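Local coordinates for protein EvdO2 (Micromonospora carbonacea, PDB 4XAB) that probably catalyses an oxidative cyclization in orthosomycin antibiotic biosynthesis, as a member of the phytanoyl-CoA dioxygenase-like oxygenases with a double-stranded beta-helix fold, at residues V47-P52 with F57-G62; P83-S88 with R227-V232; H174-N179 with R184-D189. All coordinates share one frame; numbering follows the deposited sequence.

Interaction 1: residues V47-P52 with F57-G62; sequences VRRATP and FYDIAG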
ATOM      1  N   VAL A  47      10.034 -13.437   9.985  1.00 25.30           N
ATOM      2  CA  VAL A  47      10.154 -14.592  10.859  1.00 25.69           C
ATOM      3  C   VAL A  47       9.367 -14.384  12.135  1.00 28.30           C
ATOM      4  O   VAL A  47       9.630 -13.445  12.881  1.00 26.19           O
ATOM      5  CB  VAL A  47      11.611 -14.877  11.214  1.00 27.11           C
ATOM      6  CG1 VAL A  47      11.684 -16.023  12.203  1.00 27.62           C
ATOM      7  CG2 VAL A  47      12.389 -15.204   9.954  1.00 27.60           C
ATOM      8  N   ARG A  48       8.393 -15.257  12.385  1.00 25.09           N
ATOM      9  CA  ARG A  48       7.698 -15.219  13.660  1.00 25.30           C
ATOM     10  C   ARG A  48       8.563 -15.939  14.691  1.00 26.27           C
ATOM     11  O   ARG A  48       8.891 -17.107  14.529  1.00 26.45           O
ATOM     12  CB  ARG A  48       6.307 -15.853  13.556  1.00 24.71           C
ATOM     13  CG  ARG A  48       5.290 -15.148  14.421  1.00 36.44           C
ATOM     14  CD  ARG A  48       4.536 -16.110  15.287  1.00 37.62           C
ATOM     15  NE  ARG A  48       3.340 -16.612  14.628  1.00 45.01           N
ATOM     16  CZ  ARG A  48       2.109 -16.410  15.083  1.00 56.86           C
ATOM     17  NH1 ARG A  48       1.923 -15.720  16.204  1.00 53.31           N
ATOM     18  NH2 ARG A  48       1.067 -16.904  14.426  1.00 62.01           N
ATOM     19  N   ARG A  49       8.957 -15.221  15.736  1.00 27.15           N
ATOM     20  CA  ARG A  49       9.965 -15.711  16.665  1.00 28.37           C
ATOM     21  C   ARG A  49       9.368 -15.856  18.057  1.00 28.93           C
ATOM     22  O   ARG A  49       8.608 -14.995  18.498  1.00 29.00           O
ATOM     23  CB  ARG A  49      11.171 -14.757  16.691  1.00 29.51           C
ATOM     24  CG  ARG A  49      12.238 -15.092  17.731  1.00 31.21           C
ATOM     25  CD  ARG A  49      13.495 -14.250  17.509  1.00 32.61           C
ATOM     26  NE  ARG A  49      14.491 -14.427  18.561  1.00 34.62           N
ATOM     27  CZ  ARG A  49      15.714 -13.903  18.516  1.00 36.41           C
ATOM     28  NH1 ARG A  49      16.079 -13.184  17.465  1.00 36.32           N
ATOM     29  NH2 ARG A  49      16.570 -14.103  19.513  1.00 38.47           N
ATOM     30  N   ALA A  50       9.716 -16.942  18.744  1.00 29.54           N
ATOM     31  CA  ALA A  50       9.226 -17.193  20.098  1.00 30.26           C
ATOM     32  C   ALA A  50      10.145 -16.640  21.170  1.00 31.93           C
ATOM     33  O   ALA A  50      11.332 -16.458  20.948  1.00 32.73           O
ATOM     34  CB  ALA A  50       9.044 -18.686  20.335  1.00 30.23           C
ATOM     35  N   THR A  51       9.564 -16.444  22.350  1.00 32.73           N
ATOM     36  CA  THR A  51      10.284 -16.091  23.569  1.00 34.66           C
ATOM     37  C   THR A  51       9.976 -17.137  24.638  1.00 37.66           C
ATOM     38  O   THR A  51       9.050 -17.934  24.469  1.00 34.22           O
ATOM     39  CB  THR A  51       9.873 -14.714  24.081  1.00 42.09           C
ATOM     40  OG1 THR A  51       8.551 -14.797  24.626  1.00 43.38           O
ATOM     41  CG2 THR A  51       9.909 -13.695  22.959  1.00 35.73           C
ATOM     42  N   PRO A  52      10.749 -17.151  25.740  1.00 37.12           N
ATOM     43  CA  PRO A  52      10.437 -18.108  26.813  1.00 40.25           C
ATOM     44  C   PRO A  52       9.036 -17.924  27.401  1.00 44.89           C
ATOM     45  O   PRO A  52       8.927 -17.649  28.597  1.00 49.16           O
ATOM     46  CB  PRO A  52      11.505 -17.812  27.868  1.00 40.17           C
ATOM     47  CG  PRO A  52      12.641 -17.248  27.095  1.00 40.48           C
ATOM     48  CD  PRO A  52      12.053 -16.494  25.949  1.00 38.79           C
ATOM     49  N   PHE A  57       6.963 -12.534  18.474  1.00 29.18           N
ATOM     50  CA  PHE A  57       7.118 -11.262  17.791  1.00 31.29           C
ATOM     51  C   PHE A  57       7.728 -11.529  16.430  1.00 28.13           C
ATOM     52  O   PHE A  57       8.420 -12.530  16.244  1.00 27.87           O
ATOM     53  CB  PHE A  57       7.977 -10.288  18.605  1.00 33.11           C
ATOM     54  CG  PHE A  57       9.405 -10.734  18.807  1.00 31.74           C
ATOM     55  CD1 PHE A  57      10.414 -10.258  17.984  1.00 31.93           C
ATOM     56  CD2 PHE A  57       9.738 -11.607  19.832  1.00 32.48           C
ATOM     57  CE1 PHE A  57      11.728 -10.658  18.175  1.00 32.97           C
ATOM     58  CE2 PHE A  57      11.048 -12.005  20.026  1.00 33.43           C
ATOM     59  CZ  PHE A  57      12.043 -11.529  19.197  1.00 33.75           C
ATOM     60  N   TYR A  58       7.454 -10.655  15.472  1.00 27.65           N
ATOM     61  CA  TYR A  58       8.086 -10.774  14.172  1.00 26.86           C
ATOM     62  C   TYR A  58       9.455 -10.128  14.248  1.00 31.33           C
ATOM     63  O   TYR A  58       9.604  -9.018  14.755  1.00 31.29           O
ATOM     64  CB  TYR A  58       7.217 -10.149  13.079  1.00 28.09           C
ATOM     65  CG  TYR A  58       6.074 -11.056  12.697  1.00 27.15           C
ATOM     66  CD1 TYR A  58       6.249 -12.058  11.754  1.00 28.09           C
ATOM     67  CD2 TYR A  58       4.835 -10.947  13.314  1.00 33.98           C
ATOM     68  CE1 TYR A  58       5.213 -12.907  11.412  1.00 31.69           C
ATOM     69  CE2 TYR A  58       3.791 -11.800  12.977  1.00 27.27           C
ATOM     70  CZ  TYR A  58       3.986 -12.772  12.025  1.00 36.45           C
ATOM     71  OH  TYR A  58       2.955 -13.626  11.684  1.00 46.76           O
ATOM     72  N   ASP A  59      10.463 -10.850  13.774  1.00 28.08           N
ATOM     73  CA  ASP A  59      11.839 -10.450  14.013  1.00 29.64           C
ATOM     74  C   ASP A  59      12.286  -9.451  12.967  1.00 37.67           C
ATOM     75  O   ASP A  59      13.108  -9.762  12.111  1.00 33.21           O
ATOM     76  CB  ASP A  59      12.761 -11.666  14.013  1.00 30.29           C
ATOM     77  CG  ASP A  59      14.032 -11.425  14.778  1.00 33.67           C
ATOM     78  OD1 ASP A  59      14.242 -10.277  15.242  1.00 33.31           O
ATOM     79  OD2 ASP A  59      14.828 -12.383  14.912  1.00 33.28           O
ATOM     80  N   ILE A  60      11.723  -8.250  13.038  1.00 34.42           N
ATOM     81  CA  ILE A  60      12.108  -7.169  12.146  1.00 40.13           C
ATOM     82  C   ILE A  60      12.156  -5.858  12.919  1.00 43.82           C
ATOM     83  O   ILE A  60      11.628  -5.761  14.035  1.00 36.65           O
ATOM     84  CB  ILE A  60      11.132  -7.024  10.950  1.00 35.22           C
ATOM     85  CG1 ILE A  60       9.708  -6.770  11.449  1.00 32.04           C
ATOM     86  CG2 ILE A  60      11.182  -8.255  10.053  1.00 32.76           C
ATOM     87  CD1 ILE A  60       8.702  -6.525  10.337  1.00 36.53           C
ATOM     88  N   ALA A  61      12.798  -4.856  12.328  1.00 46.24           N
ATOM     89  CA  ALA A  61      12.789  -3.517  12.898  1.00 49.97           C
ATOM     90  C   ALA A  61      11.346  -3.033  13.024  1.00 42.28           C
ATOM     91  O   ALA A  61      10.530  -3.249  12.128  1.00 40.85           O
ATOM     92  CB  ALA A  61      13.610  -2.567  12.047  1.00 52.05           C
ATOM     93  N   GLY A  62      11.028  -2.411  14.155  1.00 42.61           N
ATOM     94  CA  GLY A  62       9.683  -1.929  14.403  1.00 44.44           C
ATOM     95  C   GLY A  62       8.878  -2.856  15.293  1.00 50.34           C
ATOM     96  O   GLY A  62       7.883  -2.441  15.890  1.00 45.61           O
TER
HETATM   97  O   HOH W   1      12.530 -11.689  10.264  1.00 31.74           O
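With CG anti to the backbone N (chi1 174°) and every later torsion also extended, R49 runs out straight beside F57, whose own chi1 of 64° turns its ring back toward the arginine. The two residues are partners in a small beta hairpin, strand 48-49 antiparallel to strand 57-58, at the surface of the protein. R49 and F57 form its hydrogen-bonded pair: R49 N donates to F57 O at 2.8 Å, and F57 N returns a bond to R49 O that lies in the carbonyl plane. Two residues along each strand, just past the paired residues, D59 N donates to V47 O at 2.9 Å, almost in line with the carbonyl.

On the face carrying R49 and F57, the aliphatic part of the arginine lies alongside the phenyl ring, CB over one ring face and R49 CD 3.5 Å from F57 CZ. T51 CG2 meets the same ring in its plane, at the edge, 3.6 Å from F57 CE2. Beyond the ring, the guanidinium reaches the D59 carboxylate in a salt bridge; the other oxygen, OD1, forms a salt bridge with R64, which shares the carboxylate between two arginines.

The opposite face belongs to the non-hydrogen-bonded pair R48 and Y58. CG of R48 stands over the phenol ring in a CH-pi contact, 3.8 Å from its centroid and displaced toward the rim, and the chain bends beyond it so that Y58 OH comes over one face of the guanidinium. A water links V47 N to D59 O. In the salt bridge itself, R49 NH1 lies 3.0 Å from D59 OD2, which is in the guanidinium plane but is approached 38° out of the carboxylate plane.

Interaction 2: residues P83-S88 with R227-V232; sequences PELLDS and RAYVLV
L85 and Y229 point at each other, the leucine from the loop before helix 89-102 and the tyrosine from strand 226-234. That strand belongs to the main antiparallel sheet of the double-stranded beta-helix, and the loop, together with helices 32-45 and 89-102, covers this face of it. The branches of L85 spread around the hydroxyl end of the phenol: CD1 lies 3.9 Å from Y229 CE1, CD2 is near Y229 CZ, and CB packs against Y229 OH. CD1 approaches the ring obliquely. The tyrosine reaches this far because its CG is anti to the backbone N (chi1 175°), which carries the ring from the strand toward the loop.

L86 crosses the phenol at a slant. Its CD2 sits 3.6 Å from Y229 OH, so the two neighbouring leucines both press on the oxygen end of the ring. The same methyl also meets L231: the two leucines run antiparallel past one another, L86 CD2 4.1 Å from L231 CD2. Y229 and L231, two apart in the strand, both point toward the loop, and H90 touches both of them, while W37 of helix 32-45 packs on L85 and Y42 of that helix on Y229.

Cut back to an alanine, L85 loses both methyls, and the Y229 ring would probably be left without its contacts at CE1 and CZ, with a gap between loop and sheet. The loop has its own polar bracing: L85 O accepts from both S88 N and S88 OG, the latter at 2.9 Å, and S88 is the N-cap of helix 89-102, its OG also bonded to F91 N. Across the contact, by contrast, loop and sheet meet through leucine methyls and a phenol, so their mutual fit rests on shape and van der Waals contact, with little directional bonding to fix it.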
ATOM      1  N   PRO A  83      16.916  -8.793  -3.537  1.00 64.18           N
ATOM      2  CA  PRO A  83      17.134  -8.036  -4.774  1.00 64.40           C
ATOM      3  C   PRO A  83      16.658  -8.807  -5.997  1.00 67.88           C
ATOM      4  O   PRO A  83      16.733  -8.308  -7.121  1.00 74.55           O
ATOM      5  CB  PRO A  83      18.651  -7.827  -4.798  1.00 67.14           C
ATOM      6  CG  PRO A  83      19.227  -8.858  -3.856  1.00 68.29           C
ATOM      7  CD  PRO A  83      18.109  -9.559  -3.142  1.00 66.28           C
ATOM      8  N   GLU A  84      16.165 -10.018  -5.767  1.00 61.08           N
ATOM      9  CA  GLU A  84      15.534 -10.802  -6.813  1.00 57.36           C
ATOM     10  C   GLU A  84      14.172 -10.201  -7.150  1.00 51.95           C
ATOM     11  O   GLU A  84      13.582 -10.518  -8.180  1.00 53.46           O
ATOM     12  CB  GLU A  84      15.386 -12.258  -6.369  1.00 58.77           C
ATOM     13  N   LEU A  85      13.691  -9.321  -6.276  1.00 52.55           N
ATOM     14  CA  LEU A  85      12.357  -8.736  -6.403  1.00 47.78           C
ATOM     15  C   LEU A  85      12.189  -7.834  -7.626  1.00 56.10           C
ATOM     16  O   LEU A  85      11.254  -8.014  -8.401  1.00 68.46           O
ATOM     17  CB  LEU A  85      12.008  -7.944  -5.140  1.00 45.56           C
ATOM     18  CG  LEU A  85      11.524  -8.733  -3.921  1.00 46.49           C
ATOM     19  CD1 LEU A  85      11.359  -7.823  -2.720  1.00 40.77           C
ATOM     20  CD2 LEU A  85      10.217  -9.438  -4.231  1.00 48.06           C
ATOM     21  N   LEU A  86      13.080  -6.864  -7.800  1.00 58.88           N
ATOM     22  CA  LEU A  86      12.901  -5.869  -8.860  1.00 61.06           C
ATOM     23  C   LEU A  86      13.438  -6.342 -10.213  1.00 59.94           C
ATOM     24  O   LEU A  86      13.448  -5.590 -11.186  1.00 55.84           O
ATOM     25  CB  LEU A  86      13.562  -4.542  -8.470  1.00 62.67           C
ATOM     26  CG  LEU A  86      13.033  -3.821  -7.221  1.00 58.67           C
ATOM     27  CD1 LEU A  86      13.497  -2.372  -7.191  1.00 58.85           C
ATOM     28  CD2 LEU A  86      11.520  -3.894  -7.117  1.00 57.57           C
ATOM     29  N   ASP A  87      13.885  -7.589 -10.277  1.00 63.11           N
ATOM     30  CA  ASP A  87      14.232  -8.192 -11.554  1.00 65.70           C
ATOM     31  C   ASP A  87      12.971  -8.719 -12.226  1.00 66.23           C
ATOM     32  O   ASP A  87      12.904  -8.841 -13.449  1.00 74.44           O
ATOM     33  N   SER A  88      11.964  -8.998 -11.403  1.00 40.99           N
ATOM     34  CA  SER A  88      10.872  -9.902 -11.754  1.00 33.00           C
ATOM     35  C   SER A  88       9.963  -9.454 -12.894  1.00 33.71           C
ATOM     36  O   SER A  88       9.801  -8.262 -13.147  1.00 31.69           O
ATOM     37  CB  SER A  88      10.008 -10.143 -10.522  1.00 31.34           C
ATOM     38  OG  SER A  88       9.262  -8.982 -10.202  1.00 31.41           O
ATOM     39  N   ARG A 227      -0.610 -10.974   3.812  1.00 18.71           N
ATOM     40  CA  ARG A 227       0.599 -10.332   3.298  1.00 17.17           C
ATOM     41  C   ARG A 227       0.343  -9.553   2.021  1.00 22.60           C
ATOM     42  O   ARG A 227      -0.412  -9.983   1.156  1.00 17.67           O
ATOM     43  CB  ARG A 227       1.680 -11.388   3.054  1.00 18.55           C
ATOM     44  CG  ARG A 227       2.041 -12.165   4.316  1.00 19.75           C
ATOM     45  CD  ARG A 227       2.638 -13.528   3.994  1.00 25.65           C
ATOM     46  NE  ARG A 227       1.664 -14.464   3.432  1.00 22.27           N
ATOM     47  CZ  ARG A 227       1.947 -15.733   3.136  1.00 24.40           C
ATOM     48  NH1 ARG A 227       3.172 -16.202   3.345  1.00 28.35           N
ATOM     49  NH2 ARG A 227       1.013 -16.531   2.628  1.00 27.90           N
ATOM     50  N   ALA A 228       0.980  -8.394   1.904  1.00 18.48           N
ATOM     51  CA  ALA A 228       0.865  -7.596   0.693  1.00 17.60           C
ATOM     52  C   ALA A 228       2.245  -7.133   0.289  1.00 21.61           C
ATOM     53  O   ALA A 228       3.102  -6.889   1.140  1.00 20.27           O
ATOM     54  CB  ALA A 228      -0.066  -6.399   0.908  1.00 18.41           C
ATOM     55  N   TYR A 229       2.467  -7.036  -1.015  1.00 19.73           N
ATOM     56  CA  TYR A 229       3.697  -6.486  -1.550  1.00 18.08           C
ATOM     57  C   TYR A 229       3.304  -5.249  -2.333  1.00 15.96           C
ATOM     58  O   TYR A 229       2.504  -5.324  -3.268  1.00 17.20           O
ATOM     59  CB  TYR A 229       4.425  -7.493  -2.433  1.00 19.64           C
ATOM     60  CG  TYR A 229       5.660  -6.954  -3.120  1.00 21.79           C
ATOM     61  CD1 TYR A 229       6.747  -6.501  -2.383  1.00 28.06           C
ATOM     62  CD2 TYR A 229       5.752  -6.923  -4.505  1.00 24.24           C
ATOM     63  CE1 TYR A 229       7.881  -6.021  -3.004  1.00 32.79           C
ATOM     64  CE2 TYR A 229       6.889  -6.447  -5.137  1.00 28.06           C
ATOM     65  CZ  TYR A 229       7.948  -6.000  -4.382  1.00 31.43           C
ATOM     66  OH  TYR A 229       9.082  -5.520  -4.995  1.00 37.35           O
ATOM     67  N   VAL A 230       3.833  -4.106  -1.923  1.00 15.41           N
ATOM     68  CA  VAL A 230       3.395  -2.840  -2.480  1.00 17.86           C
ATOM     69  C   VAL A 230       4.508  -2.252  -3.327  1.00 18.36           C
ATOM     70  O   VAL A 230       5.653  -2.166  -2.887  1.00 19.45           O
ATOM     71  CB  VAL A 230       3.000  -1.827  -1.371  1.00 18.08           C
ATOM     72  CG1 VAL A 230       2.480  -0.552  -1.996  1.00 22.95           C
ATOM     73  CG2 VAL A 230       1.943  -2.426  -0.443  1.00 21.15           C
ATOM     74  N   LEU A 231       4.178  -1.858  -4.552  1.00 16.99           N
ATOM     75  CA  LEU A 231       5.123  -1.134  -5.388  1.00 12.93           C
ATOM     76  C   LEU A 231       4.602   0.271  -5.585  1.00 13.57           C
ATOM     77  O   LEU A 231       3.437   0.474  -5.911  1.00 14.36           O
ATOM     78  CB  LEU A 231       5.308  -1.837  -6.729  1.00 16.66           C
ATOM     79  CG  LEU A 231       6.159  -3.100  -6.670  1.00 18.97           C
ATOM     80  CD1 LEU A 231       5.982  -3.899  -7.962  1.00 19.22           C
ATOM     81  CD2 LEU A 231       7.628  -2.713  -6.458  1.00 20.88           C
ATOM     82  N   VAL A 232       5.467   1.244  -5.338  1.00 15.67           N
ATOM     83  CA  VAL A 232       5.138   2.645  -5.522  1.00 12.42           C
ATOM     84  C   VAL A 232       5.860   3.185  -6.748  1.00 12.91           C
ATOM     85  O   VAL A 232       7.037   2.952  -6.909  1.00 18.07           O
ATOM     86  CB  VAL A 232       5.531   3.452  -4.286  1.00 15.10           C
ATOM     87  CG1 VAL A 232       5.338   4.937  -4.541  1.00 17.77           C
ATOM     88  CG2 VAL A 232       4.720   2.961  -3.090  1.00 17.32           C
TER

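Interaction 3: residues H174-N179 with R184-D189; sequences HHHIDN and RGLMTD
H175 and M187 are the hydrogen-bonded pair of a short beta hairpin, strand 175-176 antiparallel to strand 186-187, in this double-stranded beta-helix oxygenase. Both backbone bonds between them measure 2.9 Å (H175 N to M187 O, M187 N to H175 O), and I177 N adds a third, to G185 O.

Each histidine has a CH-pi contact. CB of T188 stands over the centre of the H174 ring, whose ND1 is held by L172 O and whose NE2 accepts from Q130 N, tying the hairpin to the residue between the nickel ligands H129 and D131. L186 CD2 lies over the centre of the H176 ring, 3.7 Å from its centroid. On H175, whose chi1 of 53° turns the ring alongside M187, the methionine CG covers one face.

The apolar contact is I177 CG1 with M187 SD at 4.0 Å, both residues also packing on P127 of strand 126-127; I177 CG2 rests over a face of the charged R184 guanidinium.

Polar side-chain links are looser. H175 NE2 makes a weak bond to D189 OD2 at 3.4 Å. D178 OD1 takes a bond from D180 N, while a water accepts from R184 NH1 at 2.9 Å and donates to D178 OD2.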
ATOM      1  N   HIS A 174      -4.918  16.022   8.376  1.00 19.77           N
ATOM      2  CA  HIS A 174      -4.453  14.813   9.041  1.00 21.51           C
ATOM      3  C   HIS A 174      -3.824  15.175  10.376  1.00 20.98           C
ATOM      4  O   HIS A 174      -3.416  16.314  10.607  1.00 19.79           O
ATOM      5  CB  HIS A 174      -3.425  14.050   8.188  1.00 16.17           C
ATOM      6  CG  HIS A 174      -4.006  13.314   7.016  1.00 16.51           C
ATOM      7  ND1 HIS A 174      -4.660  13.946   5.977  1.00 14.99           N
ATOM      8  CD2 HIS A 174      -3.986  11.996   6.697  1.00 21.80           C
ATOM      9  CE1 HIS A 174      -5.025  13.046   5.076  1.00 15.58           C
ATOM     10  NE2 HIS A 174      -4.633  11.855   5.494  1.00 16.60           N
ATOM     11  N   HIS A 175      -3.738  14.194  11.259  1.00 19.33           N
ATOM     12  CA  HIS A 175      -2.989  14.373  12.492  1.00 22.30           C
ATOM     13  C   HIS A 175      -2.296  13.073  12.813  1.00 20.68           C
ATOM     14  O   HIS A 175      -2.673  12.027  12.301  1.00 19.04           O
ATOM     15  CB  HIS A 175      -3.899  14.809  13.634  1.00 20.52           C
ATOM     16  CG  HIS A 175      -5.089  13.928  13.834  1.00 20.89           C
ATOM     17  ND1 HIS A 175      -5.106  12.898  14.752  1.00 26.82           N
ATOM     18  CD2 HIS A 175      -6.308  13.930  13.247  1.00 23.17           C
ATOM     19  CE1 HIS A 175      -6.283  12.298  14.714  1.00 24.86           C
ATOM     20  NE2 HIS A 175      -7.032  12.909  13.813  1.00 29.44           N
ATOM     21  N   HIS A 176      -1.262  13.139  13.636  1.00 26.84           N
ATOM     22  CA  HIS A 176      -0.645  11.914  14.090  1.00 27.58           C
ATOM     23  C   HIS A 176      -1.617  11.174  14.991  1.00 24.59           C
ATOM     24  O   HIS A 176      -2.319  11.781  15.800  1.00 27.17           O
ATOM     25  CB  HIS A 176       0.676  12.203  14.801  1.00 29.05           C
ATOM     26  CG  HIS A 176       1.817  12.415  13.855  1.00 31.74           C
ATOM     27  ND1 HIS A 176       2.357  13.658  13.603  1.00 37.53           N
ATOM     28  CD2 HIS A 176       2.490  11.545  13.068  1.00 33.04           C
ATOM     29  CE1 HIS A 176       3.332  13.537  12.723  1.00 34.06           C
ATOM     30  NE2 HIS A 176       3.433  12.267  12.379  1.00 40.68           N
ATOM     31  N   ILE A 177      -1.673   9.862  14.827  1.00 25.26           N
ATOM     32  CA  ILE A 177      -2.465   9.017  15.708  1.00 26.82           C
ATOM     33  C   ILE A 177      -2.038   9.273  17.159  1.00 30.51           C
ATOM     34  O   ILE A 177      -2.877   9.374  18.056  1.00 31.56           O
ATOM     35  CB  ILE A 177      -2.310   7.534  15.323  1.00 26.99           C
ATOM     36  CG1 ILE A 177      -2.927   7.294  13.937  1.00 24.92           C
ATOM     37  CG2 ILE A 177      -2.934   6.647  16.376  1.00 31.81           C
ATOM     38  CD1 ILE A 177      -2.379   6.086  13.192  1.00 30.11           C
ATOM     39  N   ASP A 178      -0.730   9.420  17.359  1.00 29.65           N
ATOM     40  CA  ASP A 178      -0.147   9.858  18.627  1.00 33.32           C
ATOM     41  C   ASP A 178       0.995  10.826  18.338  1.00 32.84           C
ATOM     42  O   ASP A 178       2.004  10.439  17.749  1.00 31.10           O
ATOM     43  CB  ASP A 178       0.366   8.663  19.434  1.00 35.54           C
ATOM     44  CG  ASP A 178       0.839   9.041  20.835  1.00 40.16           C
ATOM     45  OD1 ASP A 178       1.108  10.236  21.113  1.00 35.31           O
ATOM     46  OD2 ASP A 178       0.950   8.124  21.674  1.00 39.24           O
ATOM     47  N   ASN A 179       0.835  12.076  18.763  1.00 36.28           N
ATOM     48  CA  ASN A 179       1.841  13.108  18.527  1.00 36.42           C
ATOM     49  C   ASN A 179       3.205  12.764  19.140  1.00 36.01           C
ATOM     50  O   ASN A 179       4.251  13.201  18.645  1.00 33.94           O
ATOM     51  CB  ASN A 179       1.343  14.452  19.073  1.00 43.18           C
ATOM     52  CG  ASN A 179       2.162  15.629  18.575  1.00 47.30           C
ATOM     53  OD1 ASN A 179       2.602  15.657  17.423  1.00 46.91           O
ATOM     54  ND2 ASN A 179       2.373  16.614  19.446  1.00 45.37           N
ATOM     55  N   ARG A 184       3.537   5.585  14.416  1.00 27.18           N
ATOM     56  CA  ARG A 184       2.256   4.887  14.268  1.00 23.48           C
ATOM     57  C   ARG A 184       1.511   5.387  13.046  1.00 24.52           C
ATOM     58  O   ARG A 184       0.637   4.695  12.503  1.00 28.00           O
ATOM     59  CB  ARG A 184       1.394   5.060  15.519  1.00 26.85           C
ATOM     60  CG  ARG A 184       1.923   4.306  16.736  1.00 30.23           C
ATOM     61  CD  ARG A 184       1.039   4.524  17.957  1.00 37.32           C
ATOM     62  NE  ARG A 184      -0.305   3.988  17.757  1.00 33.83           N
ATOM     63  CZ  ARG A 184      -1.303   4.143  18.618  1.00 35.56           C
ATOM     64  NH1 ARG A 184      -1.106   4.810  19.745  1.00 36.73           N
ATOM     65  NH2 ARG A 184      -2.495   3.623  18.354  1.00 36.69           N
ATOM     66  N   GLY A 185       1.868   6.588  12.599  1.00 21.59           N
ATOM     67  CA  GLY A 185       1.360   7.089  11.333  1.00 22.09           C
ATOM     68  C   GLY A 185       0.355   8.208  11.494  1.00 22.27           C
ATOM     69  O   GLY A 185       0.140   8.713  12.613  1.00 22.15           O
ATOM     70  N   LEU A 186      -0.249   8.578  10.367  1.00 19.11           N
ATOM     71  CA  LEU A 186      -1.201   9.681  10.278  1.00 20.95           C
ATOM     72  C   LEU A 186      -2.623   9.182  10.072  1.00 21.89           C
ATOM     73  O   LEU A 186      -2.833   8.069   9.579  1.00 21.16           O
ATOM     74  CB  LEU A 186      -0.828  10.603   9.108  1.00 19.38           C
ATOM     75  CG  LEU A 186       0.497  11.361   9.172  1.00 18.36           C
ATOM     76  CD1 LEU A 186       0.750  12.025   7.803  1.00 19.47           C
ATOM     77  CD2 LEU A 186       0.435  12.403  10.248  1.00 19.38           C
ATOM     78  N   MET A 187      -3.602  10.007  10.434  1.00 18.71           N
ATOM     79  CA  MET A 187      -4.986   9.707  10.099  1.00 17.25           C
ATOM     80  C   MET A 187      -5.778  10.965   9.824  1.00 19.80           C
ATOM     81  O   MET A 187      -5.379  12.059  10.227  1.00 24.56           O
ATOM     82  CB  MET A 187      -5.657   8.919  11.225  1.00 18.96           C
ATOM     83  CG  MET A 187      -5.834   9.714  12.488  1.00 20.21           C
ATOM     84  SD  MET A 187      -6.706   8.718  13.719  1.00 33.00           S
ATOM     85  CE  MET A 187      -8.210   8.362  12.820  1.00 30.34           C
ATOM     86  N   THR A 188      -6.904  10.799   9.132  1.00 19.62           N
ATOM     87  CA  THR A 188      -7.859  11.885   8.991  1.00 17.85           C
ATOM     88  C   THR A 188      -9.214  11.444   9.535  1.00 21.88           C
ATOM     89  O   THR A 188      -9.553  10.265   9.467  1.00 17.85           O
ATOM     90  CB  THR A 188      -8.004  12.360   7.520  1.00 15.48           C
ATOM     91  OG1 THR A 188      -8.917  13.462   7.478  1.00 19.60           O
ATOM     92  CG2 THR A 188      -8.488  11.237   6.582  1.00 14.54           C
ATOM     93  N   ASP A 189      -9.966  12.388  10.091  1.00 22.81           N
ATOM     94  CA  ASP A 189     -11.326  12.136  10.563  1.00 22.12           C
ATOM     95  C   ASP A 189     -12.331  12.528   9.490  1.00 24.01           C
ATOM     96  O   ASP A 189     -13.534  12.375   9.661  1.00 29.03           O
ATOM     97  CB  ASP A 189     -11.625  12.931  11.839  1.00 27.07           C
ATOM     98  CG  ASP A 189     -10.759  12.514  13.014  1.00 30.32           C
ATOM     99  OD1 ASP A 189     -10.482  11.303  13.159  1.00 35.84           O
ATOM    100  OD2 ASP A 189     -10.367  13.403  13.801  1.00 37.47           O
TER
HETATM  101  O   HOH W   2       1.149   8.587  15.196  1.00 24.78           O
HETATM  102  O   HOH W   3       1.291   5.688  21.096  1.00 36.96           O

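The three contacts are separate, their centres 22 to 27 Å apart, and none touches another. Interactions 1 and 3 are local hairpins, whereas interaction 2 joins parts of the chain 139 residues apart; hairpin 174-189 is nested inside the loop that interaction 2 closes, on the opposite side of the chain's centre. The nickel ion is held by H129, D131 and H215, the facial triad of this oxygenase fold. It is about 9 Å from the side chain of H174 in interaction 3, which is tied to the site through Q130, and about 13 Å from that of L231 in interaction 2. Interaction 1 is peripheral, its centre 23 Å from that of the chain, against 12 Å for interaction 2.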